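Local coordinates for alpha-L-rhamnosidase (Streptomyces avermitilis, PDB 3W5M), which hydrolyses terminal non-reducing alpha-L-rhamnose residues from alpha-L-rhamnosides, including citrus flavonoids such as naringin and rutin and the arabinogalactan-protein gum arabic, at residues Val11-Arg16 and Tyr710-Val715; Val73-Pro78 and Ser106-Gly111; Arg659-Trp664 and Trp704-Ala709. All coordinates share one frame; numbering follows the deposited sequence.

How the interactions relate
Interaction 2 lies within the N-terminal immunoglobulin-like domain, where it brings strand 106-110 and the chain following strand 73-74 together through one aromatic pair. Interaction 3 belongs to the helical catalytic domain and packs helix 658-671 against helix 698-710. Between them sits interaction 1, its centre about 12 Å from that of interaction 2 and about 10 Å from that of interaction 3, touching both; interactions 2 and 3 are about 21 Å apart, centre to centre, and do not meet. Along the chain, interaction 1 joins residues almost 700 positions apart and spans the other two, which follow one another in series. The three thus run from the N-terminal domain, across an interdomain junction, into the helices.

Interaction 1 (Val11-Arg16 and Tyr710-Val715); sequences VEYVQR and YGDRQV
The phenol of Tyr13 carries the direct polar link to the segment 710-715: its OH donates to Asp712 OD2 at 2.6 Å. The carboxylate oxygen lies at the edge of the Tyr13 ring, in its plane, and is approached on its anti side, 26° out of the carboxylate plane. Asp712 also serves its own backbone as the N-cap of helix 713-732, its OD1 accepting from Val715 N at 3.0 Å, and it forms a salt bridge with Arg26, which pairs with Glu12 as well. An aspartate suits this place, since its short side chain can cap the helix with one oxygen and accept the tyrosine O-H hydrogen bond with the other.

The junction joins the N-terminal immunoglobulin-like domain to the helical catalytic domain. Tyr13 stands on a type I' turn, Val11 to Val14, at the end of strand 10-11; with CG beside the backbone N (chi1 -68°), its ring reaches across to the helices.

Aromatic packing adds to this. Tyr13 turns its edge toward the face of Tyr710 in a T-shaped pair, centroids 5.8 Å apart and planes at 82°, while the Tyr710 hydroxyl is hydrogen-bonded to Ser657 N.

A water joins Glu12 OE2, 2.8 Å away, to Gln714 NE2, from which it accepts.

Interaction 2 (Val73-Pro78 and Ser106-Gly111); sequences VPYAGP and SWWETG
Tyr75 and Trp108 meet across a wide backbone separation: their CA atoms, the nearest pair between the two segments, are 11.6 Å apart. Residues 106-110 form an extended edge strand, whereas beyond strand 73-74 the chain is irregular and runs past the Tyr75 ring to Pro78.

The two side chains cross at about a right angle. Trp108 presents the edge of its six-membered ring to the face of Tyr75 in an offset T-shaped stack, with centroids 6.0 Å apart and planes at 68°. The closest approach is from Trp108 CH2 to Tyr75 CD1, at 4.1 Å. The pair lies in the buried interior of the immunoglobulin-like domain, between its two antiparallel sheets; Trp60 also packs on Tyr75, Tyr86 and Trp88 on Trp108, and Val47 of strand 40-48 on both rings. Long aromatic side chains suit these positions because they can span so wide a gap.

With CG anti to the backbone N (chi1 173°), Tyr75 sends its ring toward strand 106-110. Its OH donates to Pro78 O at 2.7 Å, in the carbonyl plane on a lone pair, which satisfies the hydroxyl of a buried residue. Gly77 N lies over the ring centre, 3.4 Å above its plane, where the backbone passes over the face opposite to the one Trp108 approaches.

Interaction 3 (Arg659-Trp664 and Trp704-Ala709); sequences RFLTKW and WALYQA
Leu661 is the first residue of the segment 659-664 to meet helix 698-710, its CB directed toward that helix and Leu706; the two CA atoms are 8.0 Å apart, the nearest pair between these helical segments. Its CB touches both methyls of Leu706, CD1 at 3.9 Å and CD2 at 4.0 Å, while its own CD1 lies alongside Leu706 CD2, also at 4.0 Å. The two leucines are built alike: each has CG beside the backbone N (chi1 -59° for Leu661 and -63° for Leu706), and the branched ends cross at a slant, so that the fork of Leu706 straddles the Leu661 CB. Branched aliphatic groups suit such a seam because they can fill it without a polar atom to satisfy.

The helices belong to the (alpha/alpha)6-barrel of the catalytic domain, and the seam is one of its helix-to-helix packings; the side chain of Leu661 is about 10 Å from that of Asp643, a residue that binds rhamnose. Ile644 of helix 641-654 also touches Leu661.

Next comes Thr662, at the flank of the contact. Leu706 CD1 rests 4.0 Å from its backbone N and 4.2 Å from its OG1. The hydroxyl itself is bonded to Ala658 O, one helical turn back, so a threonine can sit beside a methyl without an unmet polar need. Val715 of helix 713-732 touches both Thr662 and Leu706. At Leu706, an alanine, lacking CG and both methyls, would probably open a gap beside Leu661 CB and Thr662.

Interaction 1 (Val11-Arg16 and Tyr710-Val715)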
loop_
_atom_site.group_PDB
_atom_site.type_symbol
_atom_site.label_atom_id
_atom_site.label_comp_id
_atom_site.label_asym_id
_atom_site.label_seq_id
_atom_site.Cartn_x
_atom_site.Cartn_y
_atom_site.Cartn_z
ATOM N N VAL A 11 12.713 18.326 -9.600
ATOM C CA VAL A 11 12.899 18.811 -8.241
ATOM C C VAL A 11 12.310 17.726 -7.337
ATOM O O VAL A 11 11.153 17.339 -7.484
ATOM C CB VAL A 11 12.186 20.157 -8.021
ATOM C CG1 VAL A 11 12.398 20.639 -6.587
ATOM C CG2 VAL A 11 12.717 21.225 -8.995
ATOM N N GLU A 12 13.109 17.213 -6.411
ATOM C CA GLU A 12 12.636 16.123 -5.564
ATOM C C GLU A 12 11.965 14.997 -6.373
ATOM O O GLU A 12 10.868 14.544 -6.014
ATOM C CB GLU A 12 11.718 16.646 -4.441
ATOM C CG GLU A 12 12.392 17.598 -3.458
ATOM C CD GLU A 12 13.390 16.877 -2.546
ATOM O OE1 GLU A 12 13.137 15.700 -2.164
ATOM O OE2 GLU A 12 14.431 17.482 -2.194
ATOM N N TYR A 13 12.659 14.548 -7.428
ATOM C CA TYR A 13 12.278 13.401 -8.261
ATOM C C TYR A 13 11.135 13.675 -9.217
ATOM O O TYR A 13 10.722 12.777 -9.936
ATOM C CB TYR A 13 11.902 12.176 -7.394
ATOM C CG TYR A 13 13.090 11.595 -6.660
ATOM C CD1 TYR A 13 13.923 10.698 -7.284
ATOM C CD2 TYR A 13 13.357 11.938 -5.333
ATOM C CE1 TYR A 13 15.012 10.142 -6.620
ATOM C CE2 TYR A 13 14.451 11.391 -4.649
ATOM C CZ TYR A 13 15.279 10.503 -5.307
ATOM O OH TYR A 13 16.362 9.901 -4.667
ATOM N N VAL A 14 10.586 14.876 -9.222
ATOM C CA VAL A 14 9.411 15.082 -10.098
ATOM C C VAL A 14 9.526 16.378 -10.921
ATOM O O VAL A 14 10.216 17.304 -10.527
ATOM C CB VAL A 14 8.046 15.016 -9.350
ATOM C CG1 VAL A 14 7.892 13.759 -8.480
ATOM C CG2 VAL A 14 7.792 16.255 -8.547
ATOM N N GLN A 15 8.795 16.450 -12.033
ATOM C CA GLN A 15 8.725 17.665 -12.802
ATOM C C GLN A 15 7.618 18.547 -12.227
ATOM O O GLN A 15 6.486 18.097 -12.041
ATOM C CB GLN A 15 8.434 17.331 -14.275
ATOM C CG GLN A 15 9.510 16.483 -14.936
ATOM C CD GLN A 15 9.704 16.863 -16.391
ATOM O OE1 GLN A 15 8.792 16.745 -17.212
ATOM N NE2 GLN A 15 10.882 17.368 -16.705
ATOM N N ARG A 16 7.953 19.787 -11.901
ATOM C CA ARG A 16 6.938 20.767 -11.441
ATOM C C ARG A 16 6.092 20.353 -10.220
ATOM O O ARG A 16 4.854 20.369 -10.271
ATOM C CB ARG A 16 6.040 21.194 -12.626
ATOM C CG ARG A 16 6.811 21.755 -13.809
ATOM C CD ARG A 16 5.884 22.061 -14.989
ATOM N NE ARG A 16 5.301 20.815 -15.480
ATOM C CZ ARG A 16 5.864 20.003 -16.378
ATOM N NH1 ARG A 16 7.033 20.281 -16.955
ATOM N NH2 ARG A 16 5.247 18.883 -16.683
ATOM N N TYR A 710 19.717 5.157 -6.426
ATOM C CA TYR A 710 19.481 6.578 -6.735
ATOM C C TYR A 710 20.671 7.464 -6.366
ATOM O O TYR A 710 20.768 8.593 -6.839
ATOM C CB TYR A 710 18.186 7.117 -6.101
ATOM C CG TYR A 710 16.992 6.305 -6.515
ATOM C CD1 TYR A 710 16.524 6.344 -7.831
ATOM C CD2 TYR A 710 16.330 5.487 -5.595
ATOM C CE1 TYR A 710 15.430 5.577 -8.221
ATOM C CE2 TYR A 710 15.241 4.716 -5.976
ATOM C CZ TYR A 710 14.784 4.766 -7.288
ATOM O OH TYR A 710 13.699 3.962 -7.666
ATOM N N GLY A 711 21.583 6.949 -5.544
ATOM C CA GLY A 711 22.687 7.790 -5.079
ATOM C C GLY A 711 22.190 8.833 -4.097
ATOM O O GLY A 711 22.852 9.862 -3.901
ATOM N N ASP A 712 21.036 8.570 -3.465
ATOM C CA ASP A 712 20.383 9.528 -2.573
ATOM C C ASP A 712 21.080 9.609 -1.218
ATOM O O ASP A 712 20.802 8.783 -0.336
ATOM C CB ASP A 712 18.913 9.118 -2.361
ATOM C CG ASP A 712 18.086 10.197 -1.706
ATOM O OD1 ASP A 712 18.569 10.864 -0.766
ATOM O OD2 ASP A 712 16.913 10.382 -2.130
ATOM N N ARG A 713 21.961 10.604 -1.038
ATOM C CA ARG A 713 22.719 10.729 0.220
ATOM C C ARG A 713 21.833 11.176 1.363
ATOM O O ARG A 713 22.089 10.839 2.494
ATOM C CB ARG A 713 23.954 11.675 0.091
ATOM C CG ARG A 713 24.985 11.169 -0.925
ATOM C CD ARG A 713 26.118 12.159 -1.199
ATOM N NE ARG A 713 27.212 12.055 -0.226
ATOM C CZ ARG A 713 27.402 12.901 0.788
ATOM N NH1 ARG A 713 26.571 13.908 0.983
ATOM N NH2 ARG A 713 28.418 12.736 1.617
ATOM N N GLN A 714 20.768 11.921 1.079
ATOM C CA GLN A 714 19.909 12.391 2.150
ATOM C C GLN A 714 19.193 11.242 2.873
ATOM O O GLN A 714 18.983 11.302 4.087
ATOM C CB GLN A 714 18.894 13.402 1.625
ATOM C CG GLN A 714 17.957 13.947 2.677
ATOM C CD GLN A 714 17.101 15.067 2.112
ATOM O OE1 GLN A 714 17.563 16.201 1.999
ATOM N NE2 GLN A 714 15.852 14.755 1.742
ATOM N N VAL A 715 18.841 10.208 2.121
ATOM C CA VAL A 715 18.191 9.034 2.699
ATOM C C VAL A 715 19.128 8.382 3.737
ATOM O O VAL A 715 18.667 7.947 4.783
ATOM C CB VAL A 715 17.800 8.030 1.601
ATOM C CG1 VAL A 715 17.427 6.698 2.196
ATOM C CG2 VAL A 715 16.595 8.571 0.829
HETATM O O HOH W 1 14.932 17.297 0.507
#

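Interaction 2 (Val73-Pro78 and Ser106-Gly111)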
loop_
_atom_site.group_PDB
_atom_site.type_symbol
_atom_site.label_atom_id
_atom_site.label_comp_id
_atom_site.label_asym_id
_atom_site.label_seq_id
_atom_site.Cartn_x
_atom_site.Cartn_y
_atom_site.Cartn_z
ATOM N N VAL A 73 21.003 17.871 -6.408
ATOM C CA VAL A 73 21.784 19.012 -5.898
ATOM C C VAL A 73 20.862 19.916 -5.086
ATOM O O VAL A 73 19.858 20.430 -5.614
ATOM C CB VAL A 73 22.448 19.801 -7.048
ATOM C CG1 VAL A 73 23.243 20.992 -6.491
ATOM C CG2 VAL A 73 23.311 18.898 -7.894
ATOM N N PRO A 74 21.156 20.106 -3.778
ATOM C CA PRO A 74 20.230 20.896 -2.952
ATOM C C PRO A 74 20.237 22.370 -3.265
ATOM O O PRO A 74 21.308 22.999 -3.404
ATOM C CB PRO A 74 20.715 20.678 -1.507
ATOM C CG PRO A 74 22.044 20.026 -1.615
ATOM C CD PRO A 74 22.248 19.492 -2.991
ATOM N N TYR A 75 19.038 22.919 -3.391
ATOM C CA TYR A 75 18.863 24.374 -3.365
ATOM C C TYR A 75 19.664 24.975 -2.218
ATOM O O TYR A 75 19.556 24.516 -1.078
ATOM C CB TYR A 75 17.401 24.713 -3.196
ATOM C CG TYR A 75 17.143 26.198 -3.001
ATOM C CD1 TYR A 75 17.165 27.076 -4.083
ATOM C CD2 TYR A 75 16.876 26.715 -1.726
ATOM C CE1 TYR A 75 16.927 28.434 -3.903
ATOM C CE2 TYR A 75 16.641 28.076 -1.529
ATOM C CZ TYR A 75 16.663 28.929 -2.616
ATOM O OH TYR A 75 16.421 30.269 -2.430
ATOM N N ALA A 76 20.462 25.995 -2.512
ATOM C CA ALA A 76 21.270 26.628 -1.441
ATOM C C ALA A 76 21.235 28.143 -1.503
ATOM O O ALA A 76 22.210 28.812 -1.184
ATOM C CB ALA A 76 22.708 26.097 -1.441
ATOM N N GLY A 77 20.096 28.691 -1.897
ATOM C CA GLY A 77 19.889 30.134 -1.840
ATOM C C GLY A 77 19.184 30.573 -0.567
ATOM O O GLY A 77 19.149 29.830 0.406
ATOM N N PRO A 78 18.615 31.793 -0.579
ATOM C CA PRO A 78 17.933 32.380 0.577
ATOM C C PRO A 78 16.704 31.562 0.988
ATOM O O PRO A 78 16.136 30.866 0.158
ATOM C CB PRO A 78 17.554 33.782 0.084
ATOM C CG PRO A 78 18.562 34.083 -0.982
ATOM C CD PRO A 78 18.777 32.771 -1.673
ATOM N N SER A 106 11.690 25.921 -15.659
ATOM C CA SER A 106 10.749 25.028 -15.000
ATOM C C SER A 106 10.371 25.660 -13.665
ATOM O O SER A 106 10.769 26.790 -13.390
ATOM C CB SER A 106 11.363 23.633 -14.806
ATOM O OG SER A 106 10.347 22.725 -14.358
ATOM N N TRP A 107 9.605 24.963 -12.832
ATOM C CA TRP A 107 9.213 25.565 -11.570
ATOM C C TRP A 107 8.905 24.511 -10.512
ATOM O O TRP A 107 8.637 23.332 -10.844
ATOM C CB TRP A 107 8.000 26.515 -11.767
ATOM C CG TRP A 107 6.759 25.874 -12.364
ATOM C CD1 TRP A 107 6.367 25.912 -13.694
ATOM C CD2 TRP A 107 5.731 25.136 -11.667
ATOM N NE1 TRP A 107 5.186 25.220 -13.853
ATOM C CE2 TRP A 107 4.768 24.744 -12.631
ATOM C CE3 TRP A 107 5.533 24.759 -10.324
ATOM C CZ2 TRP A 107 3.630 24.003 -12.297
ATOM C CZ3 TRP A 107 4.398 24.009 -9.992
ATOM C CH2 TRP A 107 3.459 23.639 -10.979
ATOM N N TRP A 108 8.996 24.918 -9.249
ATOM C CA TRP A 108 8.322 24.184 -8.158
ATOM C C TRP A 108 7.547 25.196 -7.337
ATOM O O TRP A 108 7.845 26.389 -7.386
ATOM C CB TRP A 108 9.306 23.378 -7.299
ATOM C CG TRP A 108 10.086 24.168 -6.267
ATOM C CD1 TRP A 108 9.759 24.360 -4.953
ATOM C CD2 TRP A 108 11.335 24.846 -6.471
ATOM N NE1 TRP A 108 10.725 25.119 -4.326
ATOM C CE2 TRP A 108 11.707 25.425 -5.230
ATOM C CE3 TRP A 108 12.189 25.001 -7.577
ATOM C CZ2 TRP A 108 12.888 26.151 -5.071
ATOM C CZ3 TRP A 108 13.361 25.728 -7.422
ATOM C CH2 TRP A 108 13.705 26.286 -6.174
ATOM N N GLU A 109 6.541 24.740 -6.607
ATOM C CA GLU A 109 5.769 25.636 -5.776
ATOM C C GLU A 109 5.716 25.108 -4.351
ATOM O O GLU A 109 5.368 23.953 -4.118
ATOM C CB GLU A 109 4.357 25.832 -6.364
ATOM C CG GLU A 109 3.516 26.851 -5.607
ATOM C CD GLU A 109 2.154 27.093 -6.247
ATOM O OE1 GLU A 109 2.113 27.338 -7.472
ATOM O OE2 GLU A 109 1.123 27.061 -5.538
ATOM N N THR A 110 6.065 25.965 -3.387
ATOM C CA THR A 110 6.007 25.563 -1.988
ATOM C C THR A 110 4.576 25.464 -1.510
ATOM O O THR A 110 3.656 26.166 -2.012
ATOM C CB THR A 110 6.811 26.532 -1.090
ATOM O OG1 THR A 110 6.283 27.858 -1.227
ATOM C CG2 THR A 110 8.251 26.537 -1.507
ATOM N N GLY A 111 4.372 24.588 -0.531
ATOM C CA GLY A 111 3.113 24.564 0.186
ATOM C C GLY A 111 3.095 25.521 1.363
ATOM O O GLY A 111 3.752 26.582 1.356
#

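Interaction 3 (Arg659-Trp664 and Trp704-Ala709)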
loop_
_atom_site.group_PDB
_atom_site.type_symbol
_atom_site.label_atom_id
_atom_site.label_comp_id
_atom_site.label_asym_id
_atom_site.label_seq_id
_atom_site.Cartn_x
_atom_site.Cartn_y
_atom_site.Cartn_z
ATOM N N ARG A 659 10.599 8.416 -3.681
ATOM C CA ARG A 659 9.678 9.165 -2.852
ATOM C C ARG A 659 8.851 8.191 -1.982
ATOM O O ARG A 659 8.579 8.477 -0.805
ATOM C CB ARG A 659 8.734 9.992 -3.725
ATOM C CG ARG A 659 9.401 11.166 -4.466
ATOM C CD ARG A 659 8.350 11.851 -5.357
ATOM N NE ARG A 659 7.957 10.932 -6.428
ATOM C CZ ARG A 659 6.727 10.870 -6.965
ATOM N NH1 ARG A 659 5.758 11.674 -6.554
ATOM N NH2 ARG A 659 6.475 9.969 -7.915
ATOM N N PHE A 660 8.447 7.053 -2.566
ATOM C CA PHE A 660 7.543 6.120 -1.872
ATOM C C PHE A 660 8.233 5.516 -0.648
ATOM O O PHE A 660 7.672 5.518 0.444
ATOM C CB PHE A 660 7.074 4.989 -2.807
ATOM C CG PHE A 660 5.885 4.204 -2.271
ATOM C CD1 PHE A 660 4.591 4.779 -2.233
ATOM C CD2 PHE A 660 6.053 2.904 -1.811
ATOM C CE1 PHE A 660 3.500 4.054 -1.746
ATOM C CE2 PHE A 660 4.972 2.172 -1.319
ATOM C CZ PHE A 660 3.691 2.750 -1.293
ATOM N N LEU A 661 9.447 5.017 -0.843
ATOM C CA LEU A 661 10.168 4.396 0.280
ATOM C C LEU A 661 10.804 5.400 1.230
ATOM O O LEU A 661 10.930 5.106 2.406
ATOM C CB LEU A 661 11.162 3.317 -0.199
ATOM C CG LEU A 661 10.404 2.232 -0.963
ATOM C CD1 LEU A 661 11.447 1.315 -1.579
ATOM C CD2 LEU A 661 9.406 1.467 -0.085
ATOM N N THR A 662 11.177 6.583 0.738
ATOM C CA THR A 662 11.525 7.716 1.633
ATOM C C THR A 662 10.413 7.995 2.624
ATOM O O THR A 662 10.650 8.095 3.824
ATOM C CB THR A 662 11.905 9.007 0.855
ATOM O OG1 THR A 662 13.038 8.736 0.028
ATOM C CG2 THR A 662 12.251 10.163 1.812
ATOM N N LYS A 663 9.186 8.125 2.118
ATOM C CA LYS A 663 8.024 8.322 2.951
ATOM C C LYS A 663 7.871 7.157 3.939
ATOM O O LYS A 663 7.660 7.377 5.139
ATOM C CB LYS A 663 6.758 8.434 2.070
ATOM C CG LYS A 663 5.485 8.678 2.849
ATOM C CD LYS A 663 4.830 7.368 3.208
ATOM C CE LYS A 663 3.474 7.586 3.833
ATOM N NZ LYS A 663 2.923 6.280 4.237
ATOM N N TRP A 664 7.977 5.933 3.448
ATOM C CA TRP A 664 7.776 4.775 4.325
ATOM C C TRP A 664 8.853 4.725 5.440
ATOM O O TRP A 664 8.557 4.354 6.571
ATOM C CB TRP A 664 7.744 3.453 3.571
ATOM C CG TRP A 664 7.532 2.287 4.513
ATOM C CD1 TRP A 664 6.381 1.954 5.166
ATOM C CD2 TRP A 664 8.529 1.352 4.948
ATOM N NE1 TRP A 664 6.595 0.847 5.962
ATOM C CE2 TRP A 664 7.897 0.450 5.834
ATOM C CE3 TRP A 664 9.883 1.187 4.665
ATOM C CZ2 TRP A 664 8.584 -0.599 6.458
ATOM C CZ3 TRP A 664 10.572 0.114 5.268
ATOM C CH2 TRP A 664 9.916 -0.737 6.183
ATOM N N TRP A 704 19.889 1.686 2.282
ATOM C CA TRP A 704 21.023 1.320 1.454
ATOM C C TRP A 704 20.612 0.987 0.030
ATOM O O TRP A 704 21.277 1.388 -0.928
ATOM C CB TRP A 704 21.810 0.141 2.066
ATOM C CG TRP A 704 23.087 -0.099 1.336
ATOM C CD1 TRP A 704 23.391 -1.162 0.532
ATOM C CD2 TRP A 704 24.235 0.766 1.315
ATOM N NE1 TRP A 704 24.671 -1.024 0.021
ATOM C CE2 TRP A 704 25.212 0.147 0.480
ATOM C CE3 TRP A 704 24.537 2.002 1.923
ATOM C CZ2 TRP A 704 26.467 0.726 0.227
ATOM C CZ3 TRP A 704 25.800 2.582 1.676
ATOM C CH2 TRP A 704 26.746 1.932 0.836
ATOM N N ALA A 705 19.512 0.253 -0.112
ATOM C CA ALA A 705 19.003 -0.052 -1.440
ATOM C C ALA A 705 18.665 1.237 -2.229
ATOM O O ALA A 705 18.988 1.331 -3.411
ATOM C CB ALA A 705 17.805 -1.014 -1.346
ATOM N N LEU A 706 18.063 2.231 -1.574
ATOM C CA LEU A 706 17.754 3.517 -2.249
ATOM C C LEU A 706 19.045 4.242 -2.599
ATOM O O LEU A 706 19.190 4.784 -3.669
ATOM C CB LEU A 706 16.868 4.421 -1.403
ATOM C CG LEU A 706 15.450 3.960 -1.020
ATOM C CD1 LEU A 706 14.719 4.923 -0.092
ATOM C CD2 LEU A 706 14.585 3.712 -2.272
ATOM N N TYR A 707 20.016 4.182 -1.711
ATOM C CA TYR A 707 21.293 4.798 -2.022
ATOM C C TYR A 707 21.982 4.165 -3.251
ATOM O O TYR A 707 22.456 4.881 -4.150
ATOM C CB TYR A 707 22.198 4.807 -0.794
ATOM C CG TYR A 707 23.515 5.440 -1.108
ATOM C CD1 TYR A 707 23.588 6.824 -1.346
ATOM C CD2 TYR A 707 24.681 4.684 -1.202
ATOM C CE1 TYR A 707 24.794 7.434 -1.646
ATOM C CE2 TYR A 707 25.898 5.293 -1.493
ATOM C CZ TYR A 707 25.933 6.666 -1.718
ATOM O OH TYR A 707 27.115 7.317 -2.023
ATOM N N GLN A 708 22.037 2.837 -3.304
ATOM C CA GLN A 708 22.558 2.132 -4.466
ATOM C C GLN A 708 21.833 2.489 -5.783
ATOM O O GLN A 708 22.476 2.733 -6.819
ATOM C CB GLN A 708 22.521 0.621 -4.223
ATOM C CG GLN A 708 23.564 0.210 -3.204
ATOM C CD GLN A 708 24.967 0.475 -3.732
ATOM O OE1 GLN A 708 25.326 0.010 -4.820
ATOM N NE2 GLN A 708 25.745 1.252 -2.993
ATOM N N ALA A 709 20.500 2.543 -5.745
ATOM C CA ALA A 709 19.737 2.804 -6.971
ATOM C C ALA A 709 19.763 4.255 -7.397
ATOM O O ALA A 709 19.813 4.554 -8.613
ATOM C CB ALA A 709 18.285 2.330 -6.829
#